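Local coordinates for Nitrate/nitrite binding protein NrtA (Synechocystis sp., PDB 2G29), which binds nitrate as the substrate-binding protein of the NrtABCD ABC transporter, which takes up nitrate and probably also nitrite, at residues F289-F293 with E294-D298; T141-A144 with P145-E148; F242-A246 with D247-Q251; Y100-M104 with G105-D109. All blocks are in the same frame, centred on the assembly; numbering follows the deposited sequence.

In the fold
All four contacts are local, each a continuous stretch folding back on itself, and from the N terminus they come in series as interaction 4, 2, 3 and 1, with no nesting or crossing. Interaction 4 ends helix 97-104 and starts the way to edge strand 115-120 of the first five-stranded sheet. Interaction 2 lies in the second sheet's half, between strand 126-130 and helix 146-151. With interaction 3 the chain is back in the first sheet, turning from strand 240-245 into helix 246-251, its centre about 15 Å from that of interaction 4. Interaction 1 comes last, in the loop after helix 276-284, and rests on both that helix and helix 214-221.

Interaction 1 of 4, residues F289-F293 with E294-D298; sequences FKVPF and EDIID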
loop_
_atom_site.group_PDB
_atom_site.type_symbol
_atom_site.label_atom_id
_atom_site.label_comp_id
_atom_site.label_asym_id
_atom_site.label_seq_id
_atom_site.Cartn_x
_atom_site.Cartn_y
_atom_site.Cartn_z
ATOM N N PHE A 289 -9.085 -13.705 -4.925
ATOM C CA PHE A 289 -9.951 -12.523 -4.789
ATOM C C PHE A 289 -11.419 -12.771 -5.088
ATOM O O PHE A 289 -12.272 -12.039 -4.578
ATOM C CB PHE A 289 -9.533 -11.375 -5.732
ATOM C CG PHE A 289 -8.133 -10.850 -5.523
ATOM C CD1 PHE A 289 -7.625 -9.899 -6.406
ATOM C CD2 PHE A 289 -7.321 -11.306 -4.486
ATOM C CE1 PHE A 289 -6.314 -9.399 -6.272
ATOM C CE2 PHE A 289 -6.019 -10.811 -4.349
ATOM C CZ PHE A 289 -5.531 -9.867 -5.244
ATOM N N LYS A 290 -11.704 -13.761 -5.941
ATOM C CA LYS A 290 -13.081 -14.018 -6.365
ATOM C C LYS A 290 -13.639 -12.685 -6.948
ATOM O O LYS A 290 -14.715 -12.207 -6.562
ATOM C CB LYS A 290 -13.922 -14.492 -5.172
ATOM C CG LYS A 290 -15.292 -14.968 -5.556
ATOM C CD LYS A 290 -15.223 -15.854 -6.762
ATOM C CE LYS A 290 -16.616 -16.266 -7.205
ATOM N NZ LYS A 290 -16.583 -16.896 -8.565
ATOM N N VAL A 291 -12.889 -12.129 -7.898
ATOM C CA VAL A 291 -13.191 -10.856 -8.560
ATOM C C VAL A 291 -13.108 -11.077 -10.075
ATOM O O VAL A 291 -12.212 -11.764 -10.526
ATOM C CB VAL A 291 -12.117 -9.781 -8.136
ATOM C CG1 VAL A 291 -12.158 -8.568 -9.047
ATOM C CG2 VAL A 291 -12.340 -9.346 -6.665
ATOM N N PRO A 292 -14.055 -10.541 -10.851
ATOM C CA PRO A 292 -13.979 -10.731 -12.311
ATOM C C PRO A 292 -12.607 -10.337 -12.861
ATOM O O PRO A 292 -12.060 -9.308 -12.461
ATOM C CB PRO A 292 -15.097 -9.830 -12.859
ATOM C CG PRO A 292 -15.507 -8.960 -11.660
ATOM C CD PRO A 292 -15.259 -9.796 -10.459
ATOM N N PHE A 293 -12.071 -11.153 -13.784
ATOM C CA PHE A 293 -10.785 -10.888 -14.449
ATOM C C PHE A 293 -10.759 -9.466 -15.053
ATOM O O PHE A 293 -9.744 -8.752 -14.987
ATOM C CB PHE A 293 -10.607 -11.950 -15.562
ATOM C CG PHE A 293 -9.336 -11.827 -16.351
ATOM C CD1 PHE A 293 -8.137 -12.351 -15.862
ATOM C CD2 PHE A 293 -9.343 -11.202 -17.611
ATOM C CE1 PHE A 293 -6.947 -12.261 -16.623
ATOM C CE2 PHE A 293 -8.167 -11.105 -18.372
ATOM C CZ PHE A 293 -6.957 -11.641 -17.865
ATOM N N GLU A 294 -11.906 -9.054 -15.606
ATOM C CA GLU A 294 -12.055 -7.741 -16.222
ATOM C C GLU A 294 -11.838 -6.538 -15.299
ATOM O O GLU A 294 -11.565 -5.443 -15.766
ATOM C CB GLU A 294 -13.442 -7.616 -16.871
ATOM C CG GLU A 294 -13.594 -8.400 -18.194
ATOM C CD GLU A 294 -13.695 -9.895 -18.023
ATOM O OE1 GLU A 294 -13.474 -10.598 -19.041
ATOM O OE2 GLU A 294 -14.011 -10.405 -16.918
ATOM N N ASP A 295 -11.984 -6.751 -14.006
ATOM C CA ASP A 295 -11.775 -5.674 -13.049
ATOM C C ASP A 295 -10.315 -5.609 -12.628
ATOM O O ASP A 295 -9.911 -4.674 -11.910
ATOM C CB ASP A 295 -12.614 -5.890 -11.788
ATOM C CG ASP A 295 -14.104 -5.807 -12.053
ATOM O OD1 ASP A 295 -14.509 -5.209 -13.060
ATOM O OD2 ASP A 295 -14.875 -6.329 -11.246
ATOM N N ILE A 296 -9.503 -6.569 -13.066
ATOM C CA ILE A 296 -8.107 -6.612 -12.668
ATOM C C ILE A 296 -7.108 -6.377 -13.808
ATOM O O ILE A 296 -6.152 -5.607 -13.664
ATOM C CB ILE A 296 -7.743 -8.001 -12.056
ATOM C CG1 ILE A 296 -8.851 -8.489 -11.116
ATOM C CG2 ILE A 296 -6.407 -7.927 -11.280
ATOM C CD1 ILE A 296 -8.545 -9.870 -10.520
ATOM N N ILE A 297 -7.334 -7.052 -14.937
ATOM C CA ILE A 297 -6.351 -7.013 -16.022
ATOM C C ILE A 297 -5.969 -5.670 -16.607
ATOM O O ILE A 297 -4.769 -5.383 -16.751
ATOM C CB ILE A 297 -6.788 -7.988 -17.157
ATOM C CG1 ILE A 297 -5.663 -8.154 -18.196
ATOM C CG2 ILE A 297 -8.028 -7.458 -17.856
ATOM C CD1 ILE A 297 -4.408 -8.766 -17.645
ATOM N N ASP A 298 -6.950 -4.821 -16.926
ATOM C CA ASP A 298 -6.563 -3.572 -17.567
ATOM C C ASP A 298 -5.588 -2.721 -16.752
ATOM O O ASP A 298 -4.606 -2.225 -17.295
ATOM C CB ASP A 298 -7.789 -2.747 -17.943
ATOM C CG ASP A 298 -8.525 -3.329 -19.141
ATOM O OD1 ASP A 298 -7.947 -4.206 -19.836
ATOM O OD2 ASP A 298 -9.673 -2.906 -19.395
HETATM O O HOH W 1 -14.065 -12.729 -15.290
#
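Phe-293 and Ile-297 sit on the two ends of an alpha turn, in the long loop that follows helix 276-284 in this two-domain C-clamp protein. The carbonyl oxygen Phe-293 O takes two backbone bonds: Ile-297 N comes in almost straight (N-H...O 171°) at 2.9 Å from Phe-293 O, and Ile-296 N approaches it from above the carbonyl plane. One step earlier, Asp-295 N bonds Pro-292 O at 3.0 Å, which winds the chain in tightly.

The packed side faces inward. Val-291 CG1 lies 3.9 Å from Ile-296 CG1, and Ile-296 CD1 reaches to within 4.2 Å of Phe-289 CD1. Leu-283 and Cys-280 of helix 276-284 and Trp-214 of helix 214-221 add to this apolar cluster. The carboxylate of Asp-295 is held by Gln-217 and Asn-220, so the turn is tied to helix 214-221 by hydrogen bonds as well as by apolar contacts.

The other side is more open to solvent. With CG of Phe-293 anti to its backbone N (chi1 180°), the ring is carried forward along the chain, and Ile-297 CB rests over its face, 4.0 Å from the centroid of the Phe-293 ring, as a CH-pi contact. Replacing this ring with an alanine would probably leave that flank of Ile-297 without its cover and open a gap beside Cys-280 and Gln-281. The loose part is the exposed Glu-294 side chain, which bends back at chi2 to a water that donates to Glu-294 OE2 at 2.8 Å and accepts from Phe-293 N at 3.0 Å.

Interaction 2 of 4, residues T141-A144 with P145-E148; sequences TDAA and PLKE
Pro-145 lays its ring against the backbone of Asp-142: Pro-145 CD stands 3.3 Å from Asp-142 O, while the two side chains cross at a slant, Asp-142 OD1 coming no nearer to the ring than 4.1 Å from Pro-145 CD. The carboxylate has a firmer job too. CG of Asp-142 is anti to its backbone N (chi1 177°), which swings OD1 forward to take the amide of Ala-144; Ala-144 N meets Asp-142 OD1 at 3.0 Å, from above the carboxylate plane. On the neighbouring flank of the proline, Ala-144 CB touches Pro-145 CD at 3.5 Å. A glycine in place of Pro-145 would probably leave Asp-142 O and Ala-144 CB without the ring they pack on and the backbone freer to turn just where the helix is being set up.

Leu-146 turns to the buried side. Its CB packs against the carbonyl oxygen of Ala-143, which accepts from Leu-146 N at 2.9 Å, and its branches join Ala-143 on Trp-174 of helix 166-177. The next bond runs from Lys-147 N to Ala-144 O, and a water donating to that same oxygen at 2.7 Å from Ala-144 O also accepts from Glu-148 N, standing in for the direct backbone link. Lys-147 sends its amine away to a salt bridge with Asp-185. Taken together, this is an Asx turn running into a type I beta turn, Ala-143 to Leu-146, that leads the chain into helix 146-151.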
loop_
_atom_site.group_PDB
_atom_site.type_symbol
_atom_site.label_atom_id
_atom_site.label_comp_id
_atom_site.label_asym_id
_atom_site.label_seq_id
_atom_site.Cartn_x
_atom_site.Cartn_y
_atom_site.Cartn_z
ATOM N N THR A 141 -6.924 15.638 -10.528
ATOM C CA THR A 141 -5.966 15.844 -9.447
ATOM C C THR A 141 -6.249 17.118 -8.660
ATOM O O THR A 141 -5.806 17.235 -7.530
ATOM C CB THR A 141 -4.507 15.876 -9.956
ATOM O OG1 THR A 141 -4.371 16.948 -10.891
ATOM C CG2 THR A 141 -4.143 14.544 -10.655
ATOM N N ASP A 142 -6.980 18.072 -9.246
ATOM C CA ASP A 142 -7.316 19.302 -8.510
ATOM C C ASP A 142 -8.662 19.102 -7.797
ATOM O O ASP A 142 -9.734 19.140 -8.393
ATOM C CB ASP A 142 -7.369 20.498 -9.476
ATOM C CG ASP A 142 -7.777 21.785 -8.791
ATOM O OD1 ASP A 142 -7.869 21.828 -7.545
ATOM O OD2 ASP A 142 -8.024 22.785 -9.508
ATOM N N ALA A 143 -8.584 18.880 -6.493
ATOM C CA ALA A 143 -9.764 18.637 -5.678
ATOM C C ALA A 143 -10.571 19.890 -5.305
ATOM O O ALA A 143 -11.666 19.763 -4.757
ATOM C CB ALA A 143 -9.328 17.898 -4.384
ATOM N N ALA A 144 -10.050 21.087 -5.597
ATOM C CA ALA A 144 -10.741 22.313 -5.180
ATOM C C ALA A 144 -12.245 22.433 -5.469
ATOM O O ALA A 144 -12.988 22.951 -4.636
ATOM C CB ALA A 144 -10.000 23.541 -5.727
ATOM N N PRO A 145 -12.715 21.972 -6.642
ATOM C CA PRO A 145 -14.155 22.059 -6.943
ATOM C C PRO A 145 -15.035 21.323 -5.928
ATOM O O PRO A 145 -16.239 21.603 -5.789
ATOM C CB PRO A 145 -14.269 21.453 -8.344
ATOM C CG PRO A 145 -13.025 20.605 -8.480
ATOM C CD PRO A 145 -11.975 21.457 -7.800
ATOM N N LEU A 146 -14.453 20.374 -5.206
ATOM C CA LEU A 146 -15.228 19.641 -4.212
ATOM C C LEU A 146 -15.580 20.471 -2.993
ATOM O O LEU A 146 -16.480 20.115 -2.242
ATOM C CB LEU A 146 -14.458 18.392 -3.760
ATOM C CG LEU A 146 -14.238 17.355 -4.851
ATOM C CD1 LEU A 146 -13.364 16.236 -4.237
ATOM C CD2 LEU A 146 -15.560 16.764 -5.359
ATOM N N LYS A 147 -14.876 21.566 -2.776
ATOM C CA LYS A 147 -15.136 22.381 -1.594
ATOM C C LYS A 147 -16.604 22.858 -1.510
ATOM O O LYS A 147 -17.299 22.616 -0.511
ATOM C CB LYS A 147 -14.174 23.572 -1.597
ATOM C CG LYS A 147 -14.333 24.495 -0.418
ATOM C CD LYS A 147 -12.967 24.810 0.199
ATOM C CE LYS A 147 -13.111 25.667 1.426
ATOM N NZ LYS A 147 -12.644 24.950 2.636
ATOM N N GLU A 148 -17.068 23.525 -2.560
ATOM C CA GLU A 148 -18.446 23.994 -2.604
ATOM C C GLU A 148 -19.441 22.834 -2.668
ATOM O O GLU A 148 -20.553 22.920 -2.143
ATOM C CB GLU A 148 -18.672 24.902 -3.809
ATOM C CG GLU A 148 -17.978 26.259 -3.754
ATOM C CD GLU A 148 -18.566 27.239 -4.766
ATOM O OE1 GLU A 148 -18.870 26.813 -5.904
ATOM O OE2 GLU A 148 -18.724 28.437 -4.425
HETATM O O HOH W 2 -15.088 24.643 -4.468
#

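Interaction 3 of 4, residues F242-A246 with D247-Q251; sequences FGMRA and DWVDQ
Asp-247 OD1 receives Arg-245 NE at 2.9 Å in a salt bridge that is close to straight (N-H...O 175°). The oxygen lies in the plane of the guanidinium, at its edge; the bond reaches OD1 from above the carboxylate plane, and the two flat groups stand 67° apart. CG of Asp-247 sits between its backbone N and carbonyl carbon (chi1 80°), a setting that folds the acid back over the chain to face the arginine. The guanidinium is gripped from another quarter too: its NH1 donates to the carbonyl oxygen of Leu-80.

This pair marks the corner where strand 240-245 of the first sheet turns into helix 246-251, with Arg-245 at the N-cap position. The first turn of helix is closed by Val-249 N to Arg-245 O at 3.2 Å and by Asp-250 N to Ala-246 O at 2.9 Å. Asp-250 turns its carboxylate to the hydroxyl of Tyr-116 on strand 115-120.

On the buried side Met-244 does the packing. A bend at its last torsion places the terminal methyl over one face of the indole, CE 3.7 Å from the centroid of the Trp-248 six-membered ring, a CH-pi contact; SD sits obliquely to the same ring as a Met-aromatic neighbour. Further back, Met-244 CB meets Val-249 CG2 at 3.7 Å. Leu-259 of helix 253-271 touches both methionine and tryptophan.

An acid so near a helix N terminus, paired with an arginine, would be expected to stay ionised, its negative charge eased by the helix dipole and by the guanidinium.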
loop_
_atom_site.group_PDB
_atom_site.type_symbol
_atom_site.label_atom_id
_atom_site.label_comp_id
_atom_site.label_asym_id
_atom_site.label_seq_id
_atom_site.Cartn_x
_atom_site.Cartn_y
_atom_site.Cartn_z
ATOM N N PHE A 242 6.237 -5.714 2.844
ATOM C CA PHE A 242 6.203 -7.094 3.308
ATOM C C PHE A 242 6.719 -6.926 4.752
ATOM O O PHE A 242 7.912 -6.699 5.026
ATOM C CB PHE A 242 7.140 -7.993 2.473
ATOM C CG PHE A 242 7.297 -9.406 3.013
ATOM C CD1 PHE A 242 6.293 -10.032 3.720
ATOM C CD2 PHE A 242 8.464 -10.111 2.761
ATOM C CE1 PHE A 242 6.428 -11.342 4.181
ATOM C CE2 PHE A 242 8.609 -11.426 3.222
ATOM C CZ PHE A 242 7.596 -12.024 3.926
ATOM N N GLY A 243 5.775 -6.983 5.687
ATOM C CA GLY A 243 6.147 -6.818 7.083
ATOM C C GLY A 243 6.044 -8.102 7.885
ATOM O O GLY A 243 5.180 -8.933 7.609
ATOM N N MET A 244 6.903 -8.255 8.878
ATOM C CA MET A 244 6.844 -9.427 9.732
ATOM C C MET A 244 7.084 -9.073 11.188
ATOM O O MET A 244 7.720 -8.061 11.500
ATOM C CB MET A 244 7.901 -10.468 9.288
ATOM C CG MET A 244 7.682 -11.073 7.883
ATOM S SD MET A 244 8.444 -12.719 7.700
ATOM C CE MET A 244 7.346 -13.674 8.823
ATOM N N ARG A 245 6.552 -9.877 12.092
ATOM C CA ARG A 245 6.828 -9.700 13.521
ATOM C C ARG A 245 8.342 -9.856 13.707
ATOM O O ARG A 245 8.962 -10.780 13.129
ATOM C CB ARG A 245 6.111 -10.762 14.350
ATOM C CG ARG A 245 4.625 -10.429 14.562
ATOM C CD ARG A 245 3.889 -11.431 15.425
ATOM N NE ARG A 245 4.529 -11.647 16.726
ATOM C CZ ARG A 245 3.925 -11.487 17.890
ATOM N NH1 ARG A 245 2.657 -11.073 17.952
ATOM N NH2 ARG A 245 4.579 -11.792 19.001
ATOM N N ALA A 246 8.938 -8.965 14.492
ATOM C CA ALA A 246 10.357 -9.039 14.727
ATOM C C ALA A 246 10.759 -10.260 15.517
ATOM O O ALA A 246 11.858 -10.764 15.316
ATOM C CB ALA A 246 10.846 -7.734 15.424
ATOM N N ASP A 247 9.896 -10.733 16.409
ATOM C CA ASP A 247 10.263 -11.918 17.187
ATOM C C ASP A 247 10.418 -13.143 16.272
ATOM O O ASP A 247 11.366 -13.944 16.431
ATOM C CB ASP A 247 9.249 -12.186 18.330
ATOM C CG ASP A 247 7.969 -12.884 17.858
ATOM O OD1 ASP A 247 7.353 -12.430 16.889
ATOM O OD2 ASP A 247 7.586 -13.936 18.438
ATOM N N TRP A 248 9.558 -13.274 15.274
ATOM C CA TRP A 248 9.658 -14.412 14.377
ATOM C C TRP A 248 10.931 -14.288 13.505
ATOM O O TRP A 248 11.653 -15.254 13.302
ATOM C CB TRP A 248 8.396 -14.509 13.500
ATOM C CG TRP A 248 8.319 -15.750 12.683
ATOM C CD1 TRP A 248 7.612 -16.878 12.979
ATOM C CD2 TRP A 248 8.925 -15.983 11.398
ATOM N NE1 TRP A 248 7.728 -17.790 11.966
ATOM C CE2 TRP A 248 8.520 -17.276 10.977
ATOM C CE3 TRP A 248 9.760 -15.232 10.563
ATOM C CZ2 TRP A 248 8.919 -17.831 9.757
ATOM C CZ3 TRP A 248 10.169 -15.780 9.346
ATOM C CH2 TRP A 248 9.738 -17.075 8.948
ATOM N N VAL A 249 11.227 -13.098 12.989
ATOM C CA VAL A 249 12.422 -12.906 12.186
ATOM C C VAL A 249 13.706 -13.119 12.986
ATOM O O VAL A 249 14.675 -13.728 12.477
ATOM C CB VAL A 249 12.433 -11.486 11.524
ATOM C CG1 VAL A 249 13.775 -11.233 10.813
ATOM C CG2 VAL A 249 11.269 -11.403 10.534
ATOM N N ASP A 250 13.726 -12.630 14.222
ATOM C CA ASP A 250 14.936 -12.747 15.064
ATOM C C ASP A 250 15.152 -14.208 15.455
ATOM O O ASP A 250 16.292 -14.635 15.628
ATOM C CB ASP A 250 14.803 -11.926 16.353
ATOM C CG ASP A 250 14.859 -10.405 16.129
ATOM O OD1 ASP A 250 15.183 -9.938 15.019
ATOM O OD2 ASP A 250 14.583 -9.676 17.111
ATOM N N GLN A 251 14.067 -14.961 15.614
ATOM C CA GLN A 251 14.194 -16.378 15.980
ATOM C C GLN A 251 14.497 -17.280 14.804
ATOM O O GLN A 251 15.201 -18.293 14.958
ATOM C CB GLN A 251 12.900 -16.867 16.620
ATOM C CG GLN A 251 12.804 -16.559 18.085
ATOM C CD GLN A 251 11.459 -16.934 18.664
ATOM O OE1 GLN A 251 10.974 -18.049 18.455
ATOM N NE2 GLN A 251 10.849 -16.012 19.406
#

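Interaction 4 of 4, residues Y100-M104 with G105-D109; sequences YLITM and GTVTD
The carbonyl group of Leu-101 has Gly-105 N above its plane, 43° out of it and 2.9 Å from Leu-101 O, and this is the last turn of helix 97-104. The next flat group along is the peptide carbonyl of Gly-105 itself. Thr-108 N and Thr-108 OG1 both come to Gly-105 O from one face of its plane, the backbone bond closing a type I beta turn from Gly-105 to Thr-108. Gly-105, the first residue past the helix, has positive phi (117°). There any CB would clash with Met-104 O, so only glycine suits the position comfortably.

Past the glycine the chain folds back along the helix it has just left, and three side chains pack onto it. Val-107 points its CG2 branch into the groove between two helix residues, 3.7 Å from Leu-101 CB and 3.8 Å from Ile-102 CG1. Thr-108 lays its methyl beside the backbone of the same helix turn, CG2 3.8 Å from Ile-102 O, while its hydroxyl, set between backbone N and carbonyl carbon (chi1 61°), donates to Gly-105 O, with Thr-108 OG1 2.6 Å from that oxygen, and also takes the amide of Lys-111.

Helix 73-82 backs this corner. Arg-77 donates to the carbonyl of Val-107 and touches Ile-102, whose side chain lies about 8 Å from that of the nitrate-binding Trp-73. On the exposed flank the methyl of Thr-106 presses against Leu-101, with Thr-106 CG2 only 3.3 Å from Leu-101 CD2, tighter than ordinary van der Waals contact.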
loop_
_atom_site.group_PDB
_atom_site.type_symbol
_atom_site.label_atom_id
_atom_site.label_comp_id
_atom_site.label_asym_id
_atom_site.label_seq_id
_atom_site.Cartn_x
_atom_site.Cartn_y
_atom_site.Cartn_z
ATOM N N TYR A 100 5.042 0.414 11.634
ATOM C CA TYR A 100 5.497 1.455 12.535
ATOM C C TYR A 100 4.456 1.719 13.632
ATOM O O TYR A 100 4.792 1.780 14.810
ATOM C CB TYR A 100 5.756 2.748 11.751
ATOM C CG TYR A 100 7.029 2.645 10.959
ATOM C CD1 TYR A 100 7.025 2.297 9.599
ATOM C CD2 TYR A 100 8.258 2.809 11.600
ATOM C CE1 TYR A 100 8.209 2.116 8.915
ATOM C CE2 TYR A 100 9.454 2.623 10.933
ATOM C CZ TYR A 100 9.421 2.277 9.594
ATOM O OH TYR A 100 10.617 2.075 8.962
ATOM N N LEU A 101 3.197 1.878 13.244
ATOM C CA LEU A 101 2.154 2.159 14.234
ATOM C C LEU A 101 1.963 0.984 15.206
ATOM O O LEU A 101 1.623 1.164 16.365
ATOM C CB LEU A 101 0.859 2.495 13.516
ATOM C CG LEU A 101 0.952 3.717 12.573
ATOM C CD1 LEU A 101 -0.252 3.734 11.667
ATOM C CD2 LEU A 101 1.030 5.033 13.358
ATOM N N ILE A 102 2.176 -0.230 14.722
ATOM C CA ILE A 102 2.044 -1.409 15.568
ATOM C C ILE A 102 3.276 -1.552 16.492
ATOM O O ILE A 102 3.147 -1.887 17.678
ATOM C CB ILE A 102 1.854 -2.685 14.709
ATOM C CG1 ILE A 102 0.509 -2.594 13.984
ATOM C CG2 ILE A 102 1.916 -3.922 15.601
ATOM C CD1 ILE A 102 0.322 -3.689 12.892
ATOM N N THR A 103 4.472 -1.315 15.969
ATOM C CA THR A 103 5.694 -1.398 16.789
ATOM C C THR A 103 5.634 -0.326 17.879
ATOM O O THR A 103 5.927 -0.588 19.056
ATOM C CB THR A 103 6.944 -1.114 15.945
ATOM O OG1 THR A 103 7.137 -2.180 14.989
ATOM C CG2 THR A 103 8.151 -0.978 16.813
ATOM N N MET A 104 5.256 0.890 17.485
ATOM C CA MET A 104 5.216 1.995 18.469
ATOM C C MET A 104 4.092 1.771 19.451
ATOM O O MET A 104 4.278 2.029 20.659
ATOM C CB MET A 104 5.043 3.331 17.753
ATOM C CG MET A 104 6.233 3.634 16.888
ATOM S SD MET A 104 6.094 5.146 15.835
ATOM C CE MET A 104 6.473 6.376 17.101
ATOM N N GLY A 105 2.941 1.317 18.939
ATOM C CA GLY A 105 1.826 0.980 19.805
ATOM C C GLY A 105 0.564 1.800 19.624
ATOM O O GLY A 105 -0.473 1.452 20.190
ATOM N N THR A 106 0.625 2.863 18.834
ATOM C CA THR A 106 -0.530 3.740 18.691
ATOM C C THR A 106 -1.826 3.076 18.268
ATOM O O THR A 106 -2.881 3.511 18.700
ATOM C CB THR A 106 -0.211 4.873 17.712
ATOM O OG1 THR A 106 -1.345 5.727 17.520
ATOM C CG2 THR A 106 0.174 4.336 16.455
ATOM N N VAL A 107 -1.752 2.023 17.442
ATOM C CA VAL A 107 -2.952 1.351 16.957
ATOM C C VAL A 107 -3.134 -0.001 17.609
ATOM O O VAL A 107 -3.780 -0.884 17.044
ATOM C CB VAL A 107 -2.906 1.144 15.432
ATOM C CG1 VAL A 107 -2.872 2.485 14.714
ATOM C CG2 VAL A 107 -1.705 0.295 15.045
ATOM N N THR A 108 -2.615 -0.157 18.822
ATOM C CA THR A 108 -2.718 -1.442 19.505
ATOM C C THR A 108 -3.408 -1.443 20.843
ATOM O O THR A 108 -3.566 -2.511 21.444
ATOM C CB THR A 108 -1.338 -2.030 19.806
ATOM O OG1 THR A 108 -0.613 -1.140 20.664
ATOM C CG2 THR A 108 -0.549 -2.224 18.519
ATOM N N ASP A 109 -3.774 -0.285 21.351
ATOM C CA ASP A 109 -4.433 -0.302 22.664
ATOM C C ASP A 109 -3.597 -1.066 23.715
ATOM O O ASP A 109 -3.995 -2.119 24.253
ATOM C CB ASP A 109 -5.821 -0.938 22.568
ATOM C CG ASP A 109 -6.661 -0.687 23.817
ATOM O OD1 ASP A 109 -7.661 -1.397 24.002
ATOM O OD2 ASP A 109 -6.323 0.230 24.606
#